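Local coordinates for protein Cys-Gly metallodipeptidase DUG1 (PDB 4G1P) that cleaves the dipeptide Cys-Gly as a zinc- or manganese-dependent M20A metallopeptidase and acts as the catalytic component of the glutathione degradosomal complex, at residues A[82-87]-A[163-168]; A[94-99]-A[191-196]. All blocks are in the same frame, centred on the assembly; numbering follows the deposited sequence.

Overall arrangement
Both contacts lie in the mixed sheet of the alpha/beta catalytic domain. From the N terminus, the chain runs through 82-87 and soon re-enters the sheet at 94-99, leaving between the two a place that is filled later. Helix 135-154 then leads to 163-168, which takes that place and closes the 75-residue loop of contact 1. Beyond helix 178-185 the chain reaches 191-196, which pairs with the far side of 94-99 and closes the 91-residue loop of contact 2. The segments alternate, so the loops cross rather than nest. Backbone bonds from Val-164 to Val-97 and Val-99 join the contacts, whose centres lie about 12 Å apart.

Contact 1 of 2, residues A[82-87]-A[163-168]; sequences PVILSR and LVTCFE
Ile-84 and Phe-167 face each other as an antiparallel hydrogen-bonded pair: Ile-84 N donates a hydrogen bond to Phe-167 O at 2.7 Å, and Phe-167 N donates one to Ile-84 O at 3.0 Å, nearly straight at 168°. Their side chains leave on the same face of the sheet and meet near the root, with Ile-84 CB 4.0 Å from Phe-167 CB, while the phenyl ring turns back along its own strand, so that Thr-165 CB lies over one face, toward the rim. Further along, Thr-165 N bonds to Ser-86 O at 2.7 Å; the return bond from Ser-86 N is weak. On the opposite face Cys-166, with SG anti to its own backbone N (chi1 180°), brings the sulfur against Val-83 CG1 at 3.8 Å and Leu-85 CD2 at 3.9 Å. The small, polarisable thiol suits a place hemmed in by two branched aliphatic chains. This is one of two antiparallel steps in the M20 catalytic sheet: 83-88 runs against both 61-64 and 162-168, and beyond 162-168 the strands are parallel. Beta-branched valine, isoleucine and threonine fit such extended backbones well. Helix 39-55 packs on the Ile-84 and Ser-86 face through Leu-53; on the other, Tyr-189 meets Leu-85, makes a cation-pi contact with Arg-87 and accepts a hydrogen bond from its NH2 through the backbone O, while NH1 forms a salt bridge with Asp-60. Where 83-88 begins and 162-168 ends, Val-83 CG2 touches Glu-168 CB at 4.1 Å. Tyr-100 and Ser-175 hold Glu-168 OE2, close to His-102 and Glu-171, respectively a probable zinc ligand and the probable proton acceptor.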
loop_
_atom_site.group_PDB
_atom_site.type_symbol
_atom_site.label_atom_id
_atom_site.label_comp_id
_atom_site.label_asym_id
_atom_site.label_seq_id
_atom_site.Cartn_x
_atom_site.Cartn_y
_atom_site.Cartn_z
ATOM N N PRO A 82 26.885 0.484 -10.546
ATOM C CA PRO A 82 28.168 -0.160 -10.862
ATOM C C PRO A 82 28.727 -0.956 -9.684
ATOM O O PRO A 82 28.535 -0.528 -8.554
ATOM C CB PRO A 82 29.085 1.035 -11.143
ATOM C CG PRO A 82 28.488 2.147 -10.376
ATOM C CD PRO A 82 27.014 1.945 -10.457
ATOM N N VAL A 83 29.383 -2.088 -9.928
ATOM C CA VAL A 83 30.060 -2.782 -8.839
ATOM C C VAL A 83 31.431 -2.170 -8.778
ATOM O O VAL A 83 32.030 -1.912 -9.822
ATOM C CB VAL A 83 30.198 -4.302 -9.051
ATOM C CG1 VAL A 83 30.989 -4.907 -7.916
ATOM C CG2 VAL A 83 28.847 -4.949 -9.100
ATOM N N ILE A 84 31.916 -1.908 -7.569
ATOM C CA ILE A 84 33.141 -1.144 -7.404
ATOM C C ILE A 84 34.293 -2.049 -7.034
ATOM O O ILE A 84 34.317 -2.605 -5.951
ATOM C CB ILE A 84 33.004 -0.088 -6.306
ATOM C CG1 ILE A 84 31.837 0.859 -6.605
ATOM C CG2 ILE A 84 34.301 0.680 -6.179
ATOM C CD1 ILE A 84 31.561 1.857 -5.495
ATOM N N LEU A 85 35.239 -2.205 -7.945
ATOM C CA LEU A 85 36.402 -3.031 -7.676
ATOM C C LEU A 85 37.630 -2.154 -7.490
ATOM O O LEU A 85 37.865 -1.231 -8.267
ATOM C CB LEU A 85 36.652 -4.018 -8.823
ATOM C CG LEU A 85 35.510 -4.887 -9.356
ATOM C CD1 LEU A 85 36.103 -5.853 -10.347
ATOM C CD2 LEU A 85 34.769 -5.638 -8.258
ATOM N N SER A 86 38.413 -2.446 -6.462
ATOM C CA SER A 86 39.659 -1.744 -6.251
ATOM C C SER A 86 40.662 -2.609 -5.493
ATOM O O SER A 86 40.303 -3.624 -4.895
ATOM C CB SER A 86 39.410 -0.442 -5.502
ATOM O OG SER A 86 39.077 -0.686 -4.153
ATOM N N ARG A 87 41.928 -2.215 -5.542
ATOM C CA ARG A 87 42.963 -2.920 -4.808
ATOM C C ARG A 87 43.729 -1.901 -3.996
ATOM O O ARG A 87 43.845 -0.732 -4.387
ATOM C CB ARG A 87 43.911 -3.675 -5.747
ATOM C CG ARG A 87 43.365 -3.881 -7.166
ATOM C CD ARG A 87 44.317 -4.648 -8.109
ATOM N NE ARG A 87 44.170 -6.083 -7.920
ATOM C CZ ARG A 87 43.522 -6.891 -8.750
ATOM N NH1 ARG A 87 42.979 -6.433 -9.865
ATOM N NH2 ARG A 87 43.437 -8.177 -8.462
ATOM N N LEU A 163 44.615 -5.643 -0.203
ATOM C CA LEU A 163 43.179 -5.545 -0.111
ATOM C C LEU A 163 42.569 -5.450 -1.496
ATOM O O LEU A 163 43.114 -4.802 -2.377
ATOM C CB LEU A 163 42.775 -4.338 0.726
ATOM C CG LEU A 163 41.355 -4.502 1.250
ATOM C CD1 LEU A 163 41.306 -5.673 2.238
ATOM C CD2 LEU A 163 40.855 -3.210 1.886
ATOM N N VAL A 164 41.446 -6.122 -1.690
ATOM C CA VAL A 164 40.729 -6.076 -2.950
ATOM C C VAL A 164 39.282 -5.865 -2.592
ATOM O O VAL A 164 38.788 -6.433 -1.618
ATOM C CB VAL A 164 40.888 -7.372 -3.756
ATOM C CG1 VAL A 164 39.993 -7.369 -4.981
ATOM C CG2 VAL A 164 42.320 -7.532 -4.173
ATOM N N THR A 165 38.606 -5.029 -3.366
ATOM C CA THR A 165 37.299 -4.558 -2.984
ATOM C C THR A 165 36.277 -4.993 -3.994
ATOM O O THR A 165 36.566 -5.078 -5.173
ATOM C CB THR A 165 37.305 -3.025 -2.838
ATOM O OG1 THR A 165 36.592 -2.674 -1.668
ATOM C CG2 THR A 165 36.635 -2.347 -3.974
ATOM N N CYS A 166 35.078 -5.288 -3.519
ATOM C CA CYS A 166 33.962 -5.602 -4.395
ATOM C C CYS A 166 32.658 -5.064 -3.767
ATOM O O CYS A 166 31.982 -5.755 -3.011
ATOM C CB CYS A 166 33.897 -7.113 -4.651
ATOM S SG CYS A 166 32.530 -7.618 -5.734
ATOM N N PHE A 167 32.333 -3.814 -4.071
ATOM C CA PHE A 167 31.192 -3.119 -3.469
ATOM C C PHE A 167 30.054 -2.946 -4.484
ATOM O O PHE A 167 30.213 -2.252 -5.491
ATOM C CB PHE A 167 31.634 -1.742 -2.955
ATOM C CG PHE A 167 32.653 -1.790 -1.833
ATOM C CD1 PHE A 167 32.713 -2.871 -0.963
ATOM C CD2 PHE A 167 33.543 -0.731 -1.636
ATOM C CE1 PHE A 167 33.655 -2.906 0.083
ATOM C CE2 PHE A 167 34.490 -0.751 -0.592
ATOM C CZ PHE A 167 34.539 -1.836 0.272
ATOM N N GLU A 168 28.912 -3.580 -4.238
ATOM C CA GLU A 168 27.795 -3.485 -5.181
ATOM C C GLU A 168 26.760 -2.503 -4.668
ATOM O O GLU A 168 26.839 -2.061 -3.519
ATOM C CB GLU A 168 27.126 -4.848 -5.422
ATOM C CG GLU A 168 26.338 -5.370 -4.216
ATOM C CD GLU A 168 25.250 -6.361 -4.593
ATOM O OE1 GLU A 168 24.602 -6.175 -5.640
ATOM O OE2 GLU A 168 25.038 -7.328 -3.838
#

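Contact 2 of 2, residues A[94-99]-A[191-196]; sequences KKTVLV and KGVDAV
Thr-96 and Asp-194 are bonded to each other twice. Thr-96 N points at Asp-194 OD2, 2.8 Å away and 165° at the proton, meeting the carboxylate oxygen on its anti side and a little out of plane; in return Asp-194 N bonds to Thr-96 O at 2.9 Å, in the carbonyl plane. Asp-194 places its carboxylate beside its own backbone N (chi1 -60°), which turns OD2 back to segment 94-99, so that a side chain answers a main-chain N-H. Replacing Asp-194 by alanine removes the carboxylate, which would probably leave Thr-96 N without this acceptor and the bridging water without one of its anchors. That water, bonded to Asp-194 OD2, Thr-96 OG1 and Gly-192 O, links the two side chains, which do not bond each other directly; a short polar residue such as threonine suits this partly exposed margin. Deeper in, the backbones pair directly: Leu-98 N reaches Ala-195 O at 2.9 Å and 170°, and Leu-98 with Val-196 forms a parallel bridge. Apolar contact follows the same direction. Leu-98 CB lies 3.9 Å from Val-193 CG1 and 3.9 Å from Val-196 CG2, two branched valines that suit a buried place beside leucine. Strand 96-102 thus stands between 162-168 and 195-198, both parallel to it, as helix 178-185 carries the chain across from one to the other in a beta-alpha-beta crossover. Leu-433 of helix 426-433 packs against Leu-98, Val-193 and Val-196, whereas Tyr-475 of helix 458-477 meets Val-97 and Ala-195 on the other face.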
loop_
_atom_site.group_PDB
_atom_site.type_symbol
_atom_site.label_atom_id
_atom_site.label_comp_id
_atom_site.label_asym_id
_atom_site.label_seq_id
_atom_site.Cartn_x
_atom_site.Cartn_y
_atom_site.Cartn_z
ATOM N N LYS A 94 52.455 -10.999 -0.031
ATOM C CA LYS A 94 51.404 -10.865 0.960
ATOM C C LYS A 94 50.159 -11.623 0.536
ATOM O O LYS A 94 49.931 -11.844 -0.656
ATOM C CB LYS A 94 51.082 -9.395 1.209
ATOM C CG LYS A 94 52.204 -8.628 1.889
ATOM C CD LYS A 94 51.664 -7.370 2.557
ATOM C CE LYS A 94 52.740 -6.607 3.303
ATOM N NZ LYS A 94 53.352 -5.586 2.431
ATOM N N LYS A 95 49.358 -12.041 1.508
ATOM C CA LYS A 95 48.063 -12.618 1.190
ATOM C C LYS A 95 47.110 -11.550 0.622
ATOM O O LYS A 95 47.243 -10.351 0.890
ATOM C CB LYS A 95 47.464 -13.283 2.425
ATOM C CG LYS A 95 48.277 -14.443 2.933
ATOM C CD LYS A 95 47.802 -14.875 4.313
ATOM C CE LYS A 95 48.673 -15.990 4.896
ATOM N NZ LYS A 95 48.231 -16.421 6.256
ATOM N N THR A 96 46.151 -11.986 -0.176
ATOM C CA THR A 96 45.164 -11.064 -0.708
ATOM C C THR A 96 43.782 -11.299 -0.104
ATOM O O THR A 96 43.221 -12.381 -0.240
ATOM C CB THR A 96 45.086 -11.178 -2.219
ATOM O OG1 THR A 96 46.338 -10.768 -2.773
ATOM C CG2 THR A 96 43.984 -10.293 -2.757
ATOM N N VAL A 97 43.243 -10.301 0.583
ATOM C CA VAL A 97 41.888 -10.420 1.111
ATOM C C VAL A 97 40.895 -9.590 0.301
ATOM O O VAL A 97 41.088 -8.394 0.089
ATOM C CB VAL A 97 41.797 -10.001 2.585
ATOM C CG1 VAL A 97 40.379 -10.178 3.088
ATOM C CG2 VAL A 97 42.748 -10.821 3.419
ATOM N N LEU A 98 39.840 -10.243 -0.168
ATOM C CA LEU A 98 38.760 -9.544 -0.847
ATOM C C LEU A 98 37.695 -9.197 0.180
ATOM O O LEU A 98 37.222 -10.077 0.926
ATOM C CB LEU A 98 38.169 -10.410 -1.960
ATOM C CG LEU A 98 36.895 -9.906 -2.650
ATOM C CD1 LEU A 98 37.083 -8.490 -3.089
ATOM C CD2 LEU A 98 36.572 -10.743 -3.857
ATOM N N VAL A 99 37.340 -7.914 0.242
ATOM C CA VAL A 99 36.215 -7.498 1.073
ATOM C C VAL A 99 35.043 -7.053 0.220
ATOM O O VAL A 99 35.205 -6.318 -0.756
ATOM C CB VAL A 99 36.586 -6.399 2.104
ATOM C CG1 VAL A 99 37.583 -6.940 3.106
ATOM C CG2 VAL A 99 37.128 -5.150 1.416
ATOM N N LYS A 191 41.691 -13.204 -9.443
ATOM C CA LYS A 191 42.522 -14.398 -9.600
ATOM C C LYS A 191 43.379 -14.737 -8.378
ATOM O O LYS A 191 43.464 -15.904 -7.985
ATOM C CB LYS A 191 43.386 -14.330 -10.870
ATOM C CG LYS A 191 44.702 -13.572 -10.740
ATOM C CD LYS A 191 45.499 -13.636 -12.048
ATOM C CE LYS A 191 46.726 -12.706 -12.048
ATOM N NZ LYS A 191 47.907 -13.241 -11.288
ATOM N N GLY A 192 43.984 -13.736 -7.754
ATOM C CA GLY A 192 44.917 -14.022 -6.678
ATOM C C GLY A 192 44.347 -14.082 -5.270
ATOM O O GLY A 192 45.100 -14.205 -4.300
ATOM N N VAL A 193 43.024 -14.008 -5.156
ATOM C CA VAL A 193 42.379 -13.874 -3.857
ATOM C C VAL A 193 42.624 -15.085 -2.960
ATOM O O VAL A 193 42.486 -16.224 -3.398
ATOM C CB VAL A 193 40.865 -13.621 -4.005
ATOM C CG1 VAL A 193 40.209 -13.611 -2.657
ATOM C CG2 VAL A 193 40.616 -12.304 -4.718
ATOM N N ASP A 194 42.991 -14.836 -1.708
ATOM C CA ASP A 194 43.238 -15.921 -0.767
ATOM C C ASP A 194 42.115 -16.122 0.244
ATOM O O ASP A 194 42.069 -17.135 0.945
ATOM C CB ASP A 194 44.558 -15.692 -0.031
ATOM C CG ASP A 194 45.724 -15.627 -0.970
ATOM O OD1 ASP A 194 45.860 -16.548 -1.799
ATOM O OD2 ASP A 194 46.485 -14.643 -0.904
ATOM N N ALA A 195 41.212 -15.158 0.321
ATOM C CA ALA A 195 40.217 -15.166 1.375
ATOM C C ALA A 195 39.246 -14.047 1.118
ATOM O O ALA A 195 39.594 -13.051 0.486
ATOM C CB ALA A 195 40.877 -14.987 2.740
ATOM N N VAL A 196 38.028 -14.225 1.610
ATOM C CA VAL A 196 37.001 -13.216 1.485
ATOM C C VAL A 196 36.411 -12.901 2.854
ATOM O O VAL A 196 36.060 -13.810 3.617
ATOM C CB VAL A 196 35.905 -13.661 0.521
ATOM C CG1 VAL A 196 34.704 -12.709 0.587
ATOM C CG2 VAL A 196 36.463 -13.747 -0.890
HETATM O O HOH W 1 47.970 -13.557 -3.006
#